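Local coordinates for protein putative mannose-1-phosphate guanylyl transferase (Thermus thermophilus, PDB 2CU2) that probably makes GDP-mannose by transferring a guanylyl group from GTP to mannose 1-phosphate, as mannose-1-phosphate guanylyltransferases do, at residues 316-319 and 320-324; 254-258 and 259-263; 291-295 and 296-300; 308-312 and 313-317; 22-26 and 27-31. One frame throughout, in Å; residues are numbered along the deposited sequence.

Contact 1. Residues 316-319 and 320-324; sequences LVVP and KDWAR
Val-318 holds CG1 wedged between its own backbone N and carbonyl carbon (chi1 58°), and the rotation leaves CG2 trans to the N, aimed across the bend at Trp-322. CG2 rests 3.9 Å from Trp-322 CB, the two side chains crossing at about a right angle, so the touch falls at the root of the tryptophan. A similar first torsion (chi1 59°) folds the carboxylate of Asp-321 back over the proline, with Asp-321 OD1 3.5 Å from Pro-319 CB. Between these two side-chain contacts the backbone closes the turn. Trp-322 N donates to Pro-319 O at 2.8 Å, the N-H pointing fairly straight but reaching the oxygen from well above the carbonyl plane. Ala-323 N follows with a longer bond of 3.3 Å to Lys-320 O. Oxygens taken up three residues on are the signature of a 3-10 turn, and here it bends the chain away just as the strand ends at a proline, which has no N-H of its own to offer a neighbouring strand. Lys-320 stretches outward to Gly-288 O and Glu-263. The bend thus links strand 314-319, which lies beside strand 306-311 and touches Val-307 there, to the run into helix 327-334, while Leu-301 of the second subunit packs on Val-318 and Pro-319.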
loop_
_atom_site.group_PDB
_atom_site.type_symbol
_atom_site.label_atom_id
_atom_site.label_comp_id
_atom_site.label_asym_id
_atom_site.label_seq_id
_atom_site.Cartn_x
_atom_site.Cartn_y
_atom_site.Cartn_z
ATOM N N LEU A 316 -0.597 4.689 -1.823
ATOM C CA LEU A 316 -0.503 5.131 -3.204
ATOM C C LEU A 316 0.370 4.164 -3.992
ATOM O O LEU A 316 1.397 3.704 -3.497
ATOM C CB LEU A 316 0.130 6.527 -3.263
ATOM C CG LEU A 316 0.658 6.962 -4.629
ATOM C CD1 LEU A 316 -0.499 7.109 -5.592
ATOM C CD2 LEU A 316 1.421 8.279 -4.507
ATOM N N VAL A 317 -0.044 3.855 -5.213
ATOM C CA VAL A 317 0.742 2.999 -6.089
ATOM C C VAL A 317 0.650 3.620 -7.478
ATOM O O VAL A 317 -0.429 3.677 -8.062
ATOM C CB VAL A 317 0.203 1.554 -6.135
ATOM C CG1 VAL A 317 1.018 0.731 -7.138
ATOM C CG2 VAL A 317 0.287 0.923 -4.759
ATOM N N VAL A 318 1.780 4.097 -7.993
ATOM C CA VAL A 318 1.830 4.740 -9.309
ATOM C C VAL A 318 3.224 4.608 -9.926
ATOM O O VAL A 318 4.217 4.678 -9.214
ATOM C CB VAL A 318 1.485 6.259 -9.188
ATOM C CG1 VAL A 318 2.457 6.933 -8.224
ATOM C CG2 VAL A 318 1.560 6.941 -10.559
ATOM N N PRO A 319 3.316 4.386 -11.254
ATOM C CA PRO A 319 4.644 4.358 -11.856
ATOM C C PRO A 319 5.344 5.693 -11.679
ATOM O O PRO A 319 4.761 6.761 -11.820
ATOM C CB PRO A 319 4.497 4.063 -13.343
ATOM C CG PRO A 319 3.084 3.562 -13.586
ATOM C CD PRO A 319 2.326 4.087 -12.276
ATOM N N LYS A 320 6.635 5.616 -11.333
ATOM C CA LYS A 320 7.303 6.840 -10.947
ATOM C C LYS A 320 7.312 7.893 -12.056
ATOM O O LYS A 320 7.432 9.081 -11.807
ATOM C CB LYS A 320 8.711 6.524 -10.451
ATOM C CG LYS A 320 9.622 5.924 -11.518
ATOM C CD LYS A 320 10.929 5.426 -10.911
ATOM C CE LYS A 320 11.982 5.087 -11.968
ATOM N NZ LYS A 320 13.008 4.232 -11.367
ATOM N N ASP A 321 7.203 7.434 -13.321
ATOM C CA ASP A 321 7.178 8.416 -14.402
ATOM C C ASP A 321 5.884 9.236 -14.434
ATOM O O ASP A 321 5.807 10.299 -15.036
ATOM C CB ASP A 321 7.445 7.733 -15.752
ATOM C CG ASP A 321 6.415 6.644 -16.043
ATOM O OD1 ASP A 321 5.345 6.693 -15.431
ATOM O OD2 ASP A 321 6.656 5.825 -16.928
ATOM N N TRP A 322 4.835 8.702 -13.769
ATOM C CA TRP A 322 3.567 9.427 -13.740
ATOM C C TRP A 322 3.343 10.124 -12.390
ATOM O O TRP A 322 2.224 10.449 -12.012
ATOM C CB TRP A 322 2.439 8.427 -14.008
ATOM C CG TRP A 322 1.350 9.059 -14.785
ATOM C CD1 TRP A 322 1.470 10.134 -15.691
ATOM C CD2 TRP A 322 -0.041 8.655 -14.796
ATOM N NE1 TRP A 322 0.281 10.445 -16.281
ATOM C CE2 TRP A 322 -0.712 9.504 -15.709
ATOM C CE3 TRP A 322 -0.763 7.670 -14.117
ATOM C CZ2 TRP A 322 -2.075 9.349 -15.924
ATOM C CZ3 TRP A 322 -2.127 7.516 -14.334
ATOM C CH2 TRP A 322 -2.785 8.367 -15.240
ATOM N N ALA A 323 4.427 10.365 -11.657
ATOM C CA ALA A 323 4.362 10.986 -10.335
ATOM C C ALA A 323 3.552 12.289 -10.264
ATOM O O ALA A 323 2.881 12.549 -9.268
ATOM C CB ALA A 323 5.784 11.224 -9.803
ATOM N N ARG A 324 3.611 13.105 -11.311
ATOM C CA ARG A 324 2.879 14.366 -11.315
ATOM C C ARG A 324 1.362 14.172 -11.188
ATOM O O ARG A 324 0.669 14.987 -10.579
ATOM C CB ARG A 324 3.199 15.142 -12.595
ATOM C CG ARG A 324 2.572 16.529 -12.678
ATOM C CD ARG A 324 3.022 17.241 -13.954
ATOM N NE ARG A 324 2.377 18.539 -14.137
ATOM C CZ ARG A 324 2.591 19.602 -13.367
ATOM N NH1 ARG A 324 3.441 19.530 -12.349
ATOM N NH2 ARG A 324 1.961 20.741 -13.620
#

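Contact 2. Residues 254-258 and 259-263; sequences DDVGN and WRALE
Hydrogen bonds to Asn-258 from the residues that follow it close the turn leading into the helix. Ala-261 N donates to Asn-258 O at 2.8 Å, closing a type I beta turn. With its CG lodged between backbone N and carbonyl carbon (chi1 64°), Asn-258 also brings OD1 over the turn, where Arg-260 N and Ala-261 N both give it weak capping bonds. Upstream, Asp-254 OD1 accepts from Val-256 N at 3.0 Å on its anti lone pair, an Asx turn. Of the charged pairs, Arg-260 NH2 meets Glu-263 OE2 at 2.8 Å, in the guanidinium plane but from above the carboxylate plane, and Asp-254 OD1 is bridged to Arg-264. Apolar contact centres on the methyl of Ala-261: its CB lies 3.5 Å from Val-256 CA and 4.3 Å from Val-256 CG1; the carboxylate oxygen Asp-254 OD1 also borders this methyl. Replacing Asp-254 by an alanine would probably leave Val-256 N without its acceptor and deprive Arg-264 of its salt-bridge partner, leaving the weak pairing with Asp-255. Trp-259, with Leu-262 CD2 in plane at its ring edge, gives NE1 to Trp-17 O and packs on strand 306-311, while Leu-262 reaches Val-290 of strand 290-293; the start of helix 261-266 is thereby pressed against the C-terminal sheet.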
loop_
_atom_site.group_PDB
_atom_site.type_symbol
_atom_site.label_atom_id
_atom_site.label_comp_id
_atom_site.label_asym_id
_atom_site.label_seq_id
_atom_site.Cartn_x
_atom_site.Cartn_y
_atom_site.Cartn_z
ATOM N N ASP A 254 17.198 19.757 -5.187
ATOM C CA ASP A 254 15.944 19.357 -5.820
ATOM C C ASP A 254 14.762 20.059 -5.143
ATOM O O ASP A 254 14.749 20.286 -3.943
ATOM C CB ASP A 254 15.797 17.842 -5.669
ATOM C CG ASP A 254 14.981 17.288 -6.831
ATOM O OD1 ASP A 254 13.774 17.538 -6.854
ATOM O OD2 ASP A 254 15.549 16.605 -7.681
ATOM N N ASP A 255 13.766 20.447 -5.957
ATOM C CA ASP A 255 12.621 21.121 -5.359
ATOM C C ASP A 255 11.684 20.138 -4.643
ATOM O O ASP A 255 10.779 20.518 -3.911
ATOM C CB ASP A 255 11.886 21.923 -6.441
ATOM C CG ASP A 255 10.991 21.021 -7.282
ATOM O OD1 ASP A 255 9.983 21.527 -7.782
ATOM O OD2 ASP A 255 11.321 19.855 -7.465
ATOM N N VAL A 256 11.934 18.834 -4.887
ATOM C CA VAL A 256 11.096 17.792 -4.291
ATOM C C VAL A 256 9.613 17.960 -4.629
ATOM O O VAL A 256 8.741 17.913 -3.772
ATOM C CB VAL A 256 11.288 17.802 -2.773
ATOM C CG1 VAL A 256 10.727 16.514 -2.178
ATOM C CG2 VAL A 256 12.764 17.915 -2.428
ATOM N N GLY A 257 9.337 18.187 -5.928
ATOM C CA GLY A 257 7.969 18.489 -6.349
ATOM C C GLY A 257 7.070 17.253 -6.335
ATOM O O GLY A 257 5.866 17.322 -6.113
ATOM N N ASN A 258 7.618 16.072 -6.605
ATOM C CA ASN A 258 6.816 14.851 -6.595
ATOM C C ASN A 258 7.603 13.650 -6.056
ATOM O O ASN A 258 8.786 13.735 -5.756
ATOM C CB ASN A 258 6.356 14.572 -8.027
ATOM C CG ASN A 258 7.556 14.296 -8.894
ATOM O OD1 ASN A 258 8.428 13.498 -8.561
ATOM N ND2 ASN A 258 7.592 14.983 -10.049
ATOM N N TRP A 259 6.878 12.526 -5.897
ATOM C CA TRP A 259 7.485 11.350 -5.278
ATOM C C TRP A 259 8.767 10.904 -5.986
ATOM O O TRP A 259 9.677 10.342 -5.391
ATOM C CB TRP A 259 6.459 10.215 -5.298
ATOM C CG TRP A 259 5.486 10.380 -4.195
ATOM C CD1 TRP A 259 4.114 10.689 -4.319
ATOM C CD2 TRP A 259 5.745 10.218 -2.779
ATOM N NE1 TRP A 259 3.479 10.730 -3.119
ATOM C CE2 TRP A 259 4.517 10.430 -2.103
ATOM C CE3 TRP A 259 6.890 9.927 -2.041
ATOM C CZ2 TRP A 259 4.461 10.332 -0.723
ATOM C CZ3 TRP A 259 6.834 9.833 -0.661
ATOM C CH2 TRP A 259 5.611 10.040 0.003
ATOM N N ARG A 260 8.806 11.128 -7.313
ATOM C CA ARG A 260 9.984 10.715 -8.066
ATOM C C ARG A 260 11.240 11.461 -7.608
ATOM O O ARG A 260 12.367 11.026 -7.802
ATOM C CB ARG A 260 9.728 10.984 -9.549
ATOM C CG ARG A 260 10.321 9.898 -10.448
ATOM C CD ARG A 260 11.447 10.437 -11.338
ATOM N NE ARG A 260 12.498 9.429 -11.508
ATOM C CZ ARG A 260 12.589 8.829 -12.708
ATOM N NH1 ARG A 260 11.760 9.164 -13.681
ATOM N NH2 ARG A 260 13.520 7.893 -12.911
ATOM N N ALA A 261 11.015 12.646 -7.012
ATOM C CA ALA A 261 12.145 13.452 -6.560
ATOM C C ALA A 261 12.990 12.706 -5.526
ATOM O O ALA A 261 14.173 12.959 -5.341
ATOM C CB ALA A 261 11.595 14.739 -5.947
ATOM N N LEU A 262 12.325 11.788 -4.804
ATOM C CA LEU A 262 13.044 11.016 -3.801
ATOM C C LEU A 262 14.199 10.232 -4.431
ATOM O O LEU A 262 15.273 10.089 -3.862
ATOM C CB LEU A 262 12.053 10.054 -3.143
ATOM C CG LEU A 262 11.406 10.648 -1.888
ATOM C CD1 LEU A 262 10.473 11.819 -2.205
ATOM C CD2 LEU A 262 10.566 9.631 -1.112
ATOM N N GLU A 263 13.931 9.699 -5.619
ATOM C CA GLU A 263 14.945 8.927 -6.308
ATOM C C GLU A 263 16.090 9.850 -6.731
ATOM O O GLU A 263 17.262 9.536 -6.525
ATOM C CB GLU A 263 14.341 8.237 -7.529
ATOM C CG GLU A 263 15.352 7.523 -8.394
ATOM C CD GLU A 263 14.686 6.746 -9.517
ATOM O OE1 GLU A 263 13.900 5.822 -9.224
ATOM O OE2 GLU A 263 14.945 7.065 -10.692
#

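Contact 3. Residues 291-295 and 296-300; sequences VYADR and GVVAT
Val-298 faces strand 290-293 like a fork, one prong for each of two residues. Its CG1 lies trans to the backbone N (chi1 170°) and meets Val-291 CG1 at 3.7 Å; its CG2, on the other branch, reaches Ala-293 CB at 3.5 Å. The two valine side chains run antiparallel alongside one another, methyl beside methyl. The chain reverses at Arg-295 and Gly-296, and the runs on its two sides point 162° apart, yet no backbone hydrogen bond joins them. They belong to different sheets, 290-293 pairing with 306-311 and 297-301 with 280-284, so the meeting is face to face through side chains, consistent with the beta-helix family assigned to this region. Gly-296 takes a positive phi, where a beta carbon would press on Arg-295 O. Polar groups point elsewhere: Asp-294 to Lys-310, and Tyr-292 OH to Pro-30 O. Between these two segments cohesion therefore rests on dispersion and the exclusion of water, with no directional bond to fix the register.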
loop_
_atom_site.group_PDB
_atom_site.type_symbol
_atom_site.label_atom_id
_atom_site.label_comp_id
_atom_site.label_asym_id
_atom_site.label_seq_id
_atom_site.Cartn_x
_atom_site.Cartn_y
_atom_site.Cartn_z
ATOM N N VAL A 291 9.882 3.761 -2.412
ATOM C CA VAL A 291 8.987 3.309 -1.358
ATOM C C VAL A 291 8.989 4.199 -0.121
ATOM O O VAL A 291 10.046 4.531 0.419
ATOM C CB VAL A 291 9.371 1.887 -0.892
ATOM C CG1 VAL A 291 8.470 1.448 0.247
ATOM C CG2 VAL A 291 9.298 0.913 -2.062
ATOM N N TYR A 292 7.801 4.587 0.322
ATOM C CA TYR A 292 7.679 5.373 1.534
ATOM C C TYR A 292 6.777 4.580 2.472
ATOM O O TYR A 292 5.634 4.285 2.140
ATOM C CB TYR A 292 7.047 6.742 1.282
ATOM C CG TYR A 292 7.134 7.633 2.505
ATOM C CD1 TYR A 292 8.135 8.603 2.613
ATOM C CD2 TYR A 292 6.272 7.450 3.594
ATOM C CE1 TYR A 292 8.280 9.362 3.769
ATOM C CE2 TYR A 292 6.412 8.211 4.767
ATOM C CZ TYR A 292 7.420 9.165 4.842
ATOM O OH TYR A 292 7.571 9.928 5.977
ATOM N N ALA A 293 7.301 4.228 3.636
ATOM C CA ALA A 293 6.549 3.542 4.673
ATOM C C ALA A 293 6.695 4.251 6.019
ATOM O O ALA A 293 7.715 4.180 6.691
ATOM C CB ALA A 293 7.078 2.113 4.775
ATOM N N ASP A 294 5.639 5.001 6.378
ATOM C CA ASP A 294 5.651 5.680 7.669
ATOM C C ASP A 294 5.782 4.691 8.832
ATOM O O ASP A 294 6.398 4.961 9.857
ATOM C CB ASP A 294 4.353 6.478 7.802
ATOM C CG ASP A 294 3.244 5.566 8.308
ATOM O OD1 ASP A 294 3.191 4.421 7.857
ATOM O OD2 ASP A 294 2.454 6.003 9.142
ATOM N N ARG A 295 5.139 3.519 8.662
ATOM C CA ARG A 295 5.138 2.501 9.701
ATOM C C ARG A 295 4.841 1.119 9.125
ATOM O O ARG A 295 4.693 0.929 7.924
ATOM C CB ARG A 295 4.076 2.873 10.734
ATOM C CG ARG A 295 4.451 2.403 12.138
ATOM C CD ARG A 295 3.219 2.032 12.970
ATOM N NE ARG A 295 3.387 2.471 14.358
ATOM C CZ ARG A 295 3.854 1.570 15.241
ATOM N NH1 ARG A 295 4.140 0.341 14.850
ATOM N NH2 ARG A 295 4.029 1.926 16.518
ATOM N N GLY A 296 4.792 0.126 10.032
ATOM C CA GLY A 296 4.527 -1.239 9.591
ATOM C C GLY A 296 5.507 -1.682 8.504
ATOM O O GLY A 296 6.699 -1.408 8.555
ATOM N N VAL A 297 4.987 -2.452 7.526
ATOM C CA VAL A 297 5.851 -3.007 6.493
ATOM C C VAL A 297 5.256 -2.812 5.092
ATOM O O VAL A 297 4.048 -2.755 4.902
ATOM C CB VAL A 297 6.019 -4.502 6.775
ATOM C CG1 VAL A 297 6.746 -5.174 5.614
ATOM C CG2 VAL A 297 6.815 -4.704 8.051
ATOM N N VAL A 298 6.158 -2.672 4.104
ATOM C CA VAL A 298 5.701 -2.569 2.725
ATOM C C VAL A 298 6.373 -3.617 1.839
ATOM O O VAL A 298 7.588 -3.673 1.706
ATOM C CB VAL A 298 6.024 -1.168 2.209
ATOM C CG1 VAL A 298 5.795 -1.107 0.700
ATOM C CG2 VAL A 298 5.132 -0.146 2.890
ATOM N N ALA A 299 5.662 -4.605 1.313
ATOM C CA ALA A 299 6.319 -5.670 0.580
ATOM C C ALA A 299 6.004 -5.548 -0.899
ATOM O O ALA A 299 4.844 -5.405 -1.296
ATOM C CB ALA A 299 5.876 -7.034 1.104
ATOM N N THR A 300 7.049 -5.579 -1.713
ATOM C CA THR A 300 6.894 -5.495 -3.148
ATOM C C THR A 300 7.488 -6.781 -3.698
ATOM O O THR A 300 8.545 -7.235 -3.256
ATOM C CB THR A 300 7.602 -4.251 -3.718
ATOM O OG1 THR A 300 9.005 -4.307 -3.426
ATOM C CG2 THR A 300 7.022 -2.993 -3.084
#

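Contact 4. Residues 308-312 and 313-317; sequences VAKVG and DEVLV
Ala-309 and Leu-316 bind each other twice, Ala-309 N to Leu-316 O at 2.9 Å and Leu-316 N to Ala-309 O at 2.8 Å, in the close-knit part of the contact. Beside this pair Val-308 and Val-317 oppose each other without backbone bonds, Val-308 CG1 lying 4.2 Å from Val-317 CG2. On the same face as these valines Lys-310, its CG trans to the backbone N (chi1 175°), lays CG 3.9 Å from Val-315 CG2. The strands form a beta hairpin with a two-residue loop, running 172° apart, closed by a type II' turn from Val-311 to Glu-314 in which a beta carbon on Gly-312 would clash with Asp-313 N. Beyond CG the lysine bends toward the turn, and NZ meets Gly-312 O at 2.8 Å on a lone pair in the carbonyl plane; Asp-294 of the same chain and Asp-313 of the second subunit also form salt bridges with it. With a leucine in its place, Gly-312 O would probably lose its donor and the two aspartates a buried positive partner. Val-311 and Glu-314 keep both backbone bonds, as Ala-309 and Leu-316 do on the same face, but their side is partly exposed: a water donates both to Val-311 O at 2.8 Å and to Glu-314 OE1 at 3.0 Å.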
loop_
_atom_site.group_PDB
_atom_site.type_symbol
_atom_site.label_atom_id
_atom_site.label_comp_id
_atom_site.label_asym_id
_atom_site.label_seq_id
_atom_site.Cartn_x
_atom_site.Cartn_y
_atom_site.Cartn_z
ATOM N N VAL A 308 5.406 3.379 -4.246
ATOM C CA VAL A 308 4.442 2.785 -3.331
ATOM C C VAL A 308 4.638 3.614 -2.069
ATOM O O VAL A 308 5.703 3.555 -1.452
ATOM C CB VAL A 308 4.761 1.312 -3.027
ATOM C CG1 VAL A 308 3.640 0.703 -2.171
ATOM C CG2 VAL A 308 4.923 0.535 -4.323
ATOM N N ALA A 309 3.629 4.402 -1.702
ATOM C CA ALA A 309 3.728 5.267 -0.532
ATOM C C ALA A 309 2.601 5.022 0.453
ATOM O O ALA A 309 1.425 5.178 0.120
ATOM C CB ALA A 309 3.733 6.738 -0.964
ATOM N N LYS A 310 2.976 4.650 1.673
ATOM C CA LYS A 310 2.003 4.343 2.713
ATOM C C LYS A 310 2.162 5.272 3.918
ATOM O O LYS A 310 3.216 5.359 4.534
ATOM C CB LYS A 310 2.208 2.891 3.144
ATOM C CG LYS A 310 1.312 2.503 4.323
ATOM C CD LYS A 310 2.103 1.869 5.469
ATOM C CE LYS A 310 1.237 1.606 6.705
ATOM N NZ LYS A 310 0.945 2.870 7.379
ATOM N N VAL A 311 1.089 5.974 4.257
ATOM C CA VAL A 311 1.078 6.852 5.422
ATOM C C VAL A 311 -0.265 6.624 6.103
ATOM O O VAL A 311 -1.321 6.874 5.517
ATOM C CB VAL A 311 1.220 8.339 5.036
ATOM C CG1 VAL A 311 1.192 9.207 6.310
ATOM C CG2 VAL A 311 2.524 8.562 4.271
ATOM N N GLY A 312 -0.229 6.133 7.337
ATOM C CA GLY A 312 -1.471 5.861 8.041
ATOM C C GLY A 312 -2.251 4.795 7.291
ATOM O O GLY A 312 -1.700 3.755 6.916
ATOM N N ASP A 313 -3.533 5.050 7.058
ATOM C CA ASP A 313 -4.372 4.096 6.347
ATOM C C ASP A 313 -4.583 4.477 4.887
ATOM O O ASP A 313 -5.615 4.160 4.289
ATOM C CB ASP A 313 -5.721 3.956 7.054
ATOM C CG ASP A 313 -5.583 3.358 8.442
ATOM O OD1 ASP A 313 -5.051 2.233 8.560
ATOM O OD2 ASP A 313 -6.002 4.013 9.415
ATOM N N GLU A 314 -3.600 5.162 4.312
ATOM C CA GLU A 314 -3.688 5.556 2.916
ATOM C C GLU A 314 -2.471 5.039 2.167
ATOM O O GLU A 314 -1.340 5.158 2.642
ATOM C CB GLU A 314 -3.788 7.075 2.791
ATOM C CG GLU A 314 -5.016 7.646 3.477
ATOM C CD GLU A 314 -5.343 9.062 3.037
ATOM O OE1 GLU A 314 -4.495 9.955 3.216
ATOM O OE2 GLU A 314 -6.452 9.282 2.511
ATOM N N VAL A 315 -2.715 4.447 1.004
ATOM C CA VAL A 315 -1.644 3.901 0.188
ATOM C C VAL A 315 -1.746 4.358 -1.257
ATOM O O VAL A 315 -2.826 4.407 -1.840
ATOM C CB VAL A 315 -1.643 2.357 0.211
ATOM C CG1 VAL A 315 -0.569 1.825 -0.721
ATOM C CG2 VAL A 315 -1.392 1.860 1.629
ATOM N N LEU A 316 -0.597 4.689 -1.823
ATOM C CA LEU A 316 -0.503 5.131 -3.204
ATOM C C LEU A 316 0.370 4.164 -3.992
ATOM O O LEU A 316 1.397 3.704 -3.497
ATOM C CB LEU A 316 0.130 6.527 -3.263
ATOM C CG LEU A 316 0.658 6.962 -4.629
ATOM C CD1 LEU A 316 -0.499 7.109 -5.592
ATOM C CD2 LEU A 316 1.421 8.279 -4.507
ATOM N N VAL A 317 -0.044 3.855 -5.213
ATOM C CA VAL A 317 0.742 2.999 -6.089
ATOM C C VAL A 317 0.650 3.620 -7.478
ATOM O O VAL A 317 -0.429 3.677 -8.062
ATOM C CB VAL A 317 0.203 1.554 -6.135
ATOM C CG1 VAL A 317 1.018 0.731 -7.138
ATOM C CG2 VAL A 317 0.287 0.923 -4.759
HETATM O O HOH W 1 -3.122 9.005 5.729
#

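Contact 5. Residues 22-26 and 27-31; sequences EDRPK and PFLPL
Pro-25 meets Phe-28 at a slant, Pro-25 CD coming within 3.4 Å of Phe-28 CD2. Over one face of the same phenyl ring sits Pro-27 CB, 4.1 Å above the plane and displaced toward the rim. Pro-25 CB also meets Pro-27 CD at 3.6 Å, which closes a cluster of two prolines and a phenylalanine. Two successive backbone bonds hold this group in its tight bend: Phe-28 N to Pro-25 O at 2.9 Å, and Leu-29 N to Lys-26 O at 3.1 Å, each donor well above its carbonyl plane. Leu-29, its CG trans to the carbonyl carbon (chi1 -55°), folds back over the bend and sets CD1 3.5 Å from Lys-26 CA. A water donates to Lys-26 O at 2.6 Å and to Leu-29 O, bridging the bend to the chain that leaves it. Farther out, Val-65 and Ala-66 of helix 63-66 and Leu-38 of helix 37-45 pack against Phe-28. Lys-26, extended along its whole length, carries NZ away from the prolines to Asp-109 and to Asp-255 O. Lying between strand 3-8 and helix 37-45, the Arg-Pro-Lys-Pro run matches the end of the glycine-rich signature loop of sugar-nucleotide nucleotidyl transferases, built on a GT-A fold.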
loop_
_atom_site.group_PDB
_atom_site.type_symbol
_atom_site.label_atom_id
_atom_site.label_comp_id
_atom_site.label_asym_id
_atom_site.label_seq_id
_atom_site.Cartn_x
_atom_site.Cartn_y
_atom_site.Cartn_z
ATOM N N GLU A 22 -4.049 18.166 4.868
ATOM C CA GLU A 22 -4.659 19.496 4.883
ATOM C C GLU A 22 -3.959 20.408 5.891
ATOM O O GLU A 22 -3.615 21.550 5.615
ATOM C CB GLU A 22 -6.146 19.371 5.250
ATOM C CG GLU A 22 -7.042 20.276 4.394
ATOM C CD GLU A 22 -7.134 21.648 5.024
ATOM O OE1 GLU A 22 -6.131 22.347 5.039
ATOM O OE2 GLU A 22 -8.230 22.040 5.418
ATOM N N ASP A 23 -3.732 19.875 7.086
ATOM C CA ASP A 23 -3.112 20.681 8.128
ATOM C C ASP A 23 -1.601 20.452 8.179
ATOM O O ASP A 23 -0.912 20.817 9.122
ATOM C CB ASP A 23 -3.746 20.305 9.468
ATOM C CG ASP A 23 -3.515 18.825 9.739
ATOM O OD1 ASP A 23 -2.888 18.179 8.898
ATOM O OD2 ASP A 23 -3.954 18.339 10.778
ATOM N N ARG A 24 -1.101 19.780 7.126
ATOM C CA ARG A 24 0.329 19.517 7.048
ATOM C C ARG A 24 0.860 19.751 5.634
ATOM O O ARG A 24 0.869 18.864 4.790
ATOM C CB ARG A 24 0.567 18.063 7.461
ATOM C CG ARG A 24 1.776 17.911 8.382
ATOM C CD ARG A 24 1.510 18.477 9.781
ATOM N NE ARG A 24 1.636 17.426 10.795
ATOM C CZ ARG A 24 1.210 17.712 12.038
ATOM N NH1 ARG A 24 0.699 18.901 12.309
ATOM N NH2 ARG A 24 1.302 16.787 12.998
ATOM N N PRO A 25 1.265 21.014 5.391
ATOM C CA PRO A 25 1.825 21.417 4.110
ATOM C C PRO A 25 3.187 20.765 3.856
ATOM O O PRO A 25 3.786 20.141 4.723
ATOM C CB PRO A 25 1.961 22.940 4.116
ATOM C CG PRO A 25 1.276 23.470 5.374
ATOM C CD PRO A 25 1.221 22.156 6.286
ATOM N N LYS A 26 3.654 20.910 2.602
ATOM C CA LYS A 26 4.850 20.184 2.160
ATOM C C LYS A 26 6.035 20.341 3.129
ATOM O O LYS A 26 6.727 19.389 3.465
ATOM C CB LYS A 26 5.237 20.704 0.775
ATOM C CG LYS A 26 6.659 20.298 0.379
ATOM C CD LYS A 26 6.819 20.156 -1.135
ATOM C CE LYS A 26 8.278 20.291 -1.585
ATOM N NZ LYS A 26 8.324 20.726 -2.980
ATOM N N PRO A 27 6.293 21.596 3.544
ATOM C CA PRO A 27 7.474 21.916 4.345
ATOM C C PRO A 27 7.505 21.151 5.672
ATOM O O PRO A 27 8.517 21.085 6.358
ATOM C CB PRO A 27 7.463 23.420 4.607
ATOM C CG PRO A 27 6.420 24.054 3.690
ATOM C CD PRO A 27 5.507 22.796 3.314
ATOM N N PHE A 28 6.334 20.618 6.065
ATOM C CA PHE A 28 6.258 19.969 7.368
ATOM C C PHE A 28 6.209 18.439 7.301
ATOM O O PHE A 28 5.725 17.762 8.200
ATOM C CB PHE A 28 5.056 20.535 8.126
ATOM C CG PHE A 28 5.136 22.031 8.188
ATOM C CD1 PHE A 28 5.872 22.637 9.199
ATOM C CD2 PHE A 28 4.412 22.799 7.292
ATOM C CE1 PHE A 28 5.880 24.018 9.313
ATOM C CE2 PHE A 28 4.425 24.185 7.411
ATOM C CZ PHE A 28 5.158 24.798 8.418
ATOM N N LEU A 29 6.699 17.896 6.170
ATOM C CA LEU A 29 6.674 16.450 6.006
ATOM C C LEU A 29 7.996 15.752 6.334
ATOM O O LEU A 29 9.069 16.165 5.912
ATOM C CB LEU A 29 6.282 16.205 4.547
ATOM C CG LEU A 29 4.964 16.898 4.183
ATOM C CD1 LEU A 29 4.581 16.697 2.715
ATOM C CD2 LEU A 29 3.783 16.392 5.009
ATOM N N PRO A 30 7.942 14.657 7.119
ATOM C CA PRO A 30 9.143 13.922 7.492
ATOM C C PRO A 30 9.672 13.100 6.320
ATOM O O PRO A 30 9.163 12.037 5.989
ATOM C CB PRO A 30 8.783 12.995 8.650
ATOM C CG PRO A 30 7.280 12.760 8.588
ATOM C CD PRO A 30 6.785 14.036 7.757
ATOM N N LEU A 31 10.716 13.643 5.658
ATOM C CA LEU A 31 11.196 13.019 4.426
ATOM C C LEU A 31 12.606 12.429 4.567
ATOM O O LEU A 31 12.798 11.298 4.994
ATOM C CB LEU A 31 11.178 14.074 3.321
ATOM C CG LEU A 31 9.820 14.162 2.620
ATOM C CD1 LEU A 31 9.784 15.256 1.553
ATOM C CD2 LEU A 31 9.432 12.863 1.914
HETATM O O HOH W 2 8.946 18.439 4.406
#

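Overall arrangement
Contacts 2, 4 and 5 are largely buried; contacts 1 and 3 are only partly so. Contacts 1 and 4 share strand 314-319, one at its exit and the other at its hairpin, and with contact 3 they lie in the C-terminal region that meets the second subunit. Contacts 2 and 5 lie in the nucleotidyl transferase part and touch no other chain; Lys-26 NZ joins them through Asp-255 O. Trp-259 of contact 2 packs on both Ala-309 and Tyr-292, wedging the two regions together. Chemistry follows place: methyl packing in contact 3, paired backbone bonds and an intersubunit lysine-aspartate bridge in contact 4, short turns in contacts 1 and 5, and capping with salt bridges in contact 2.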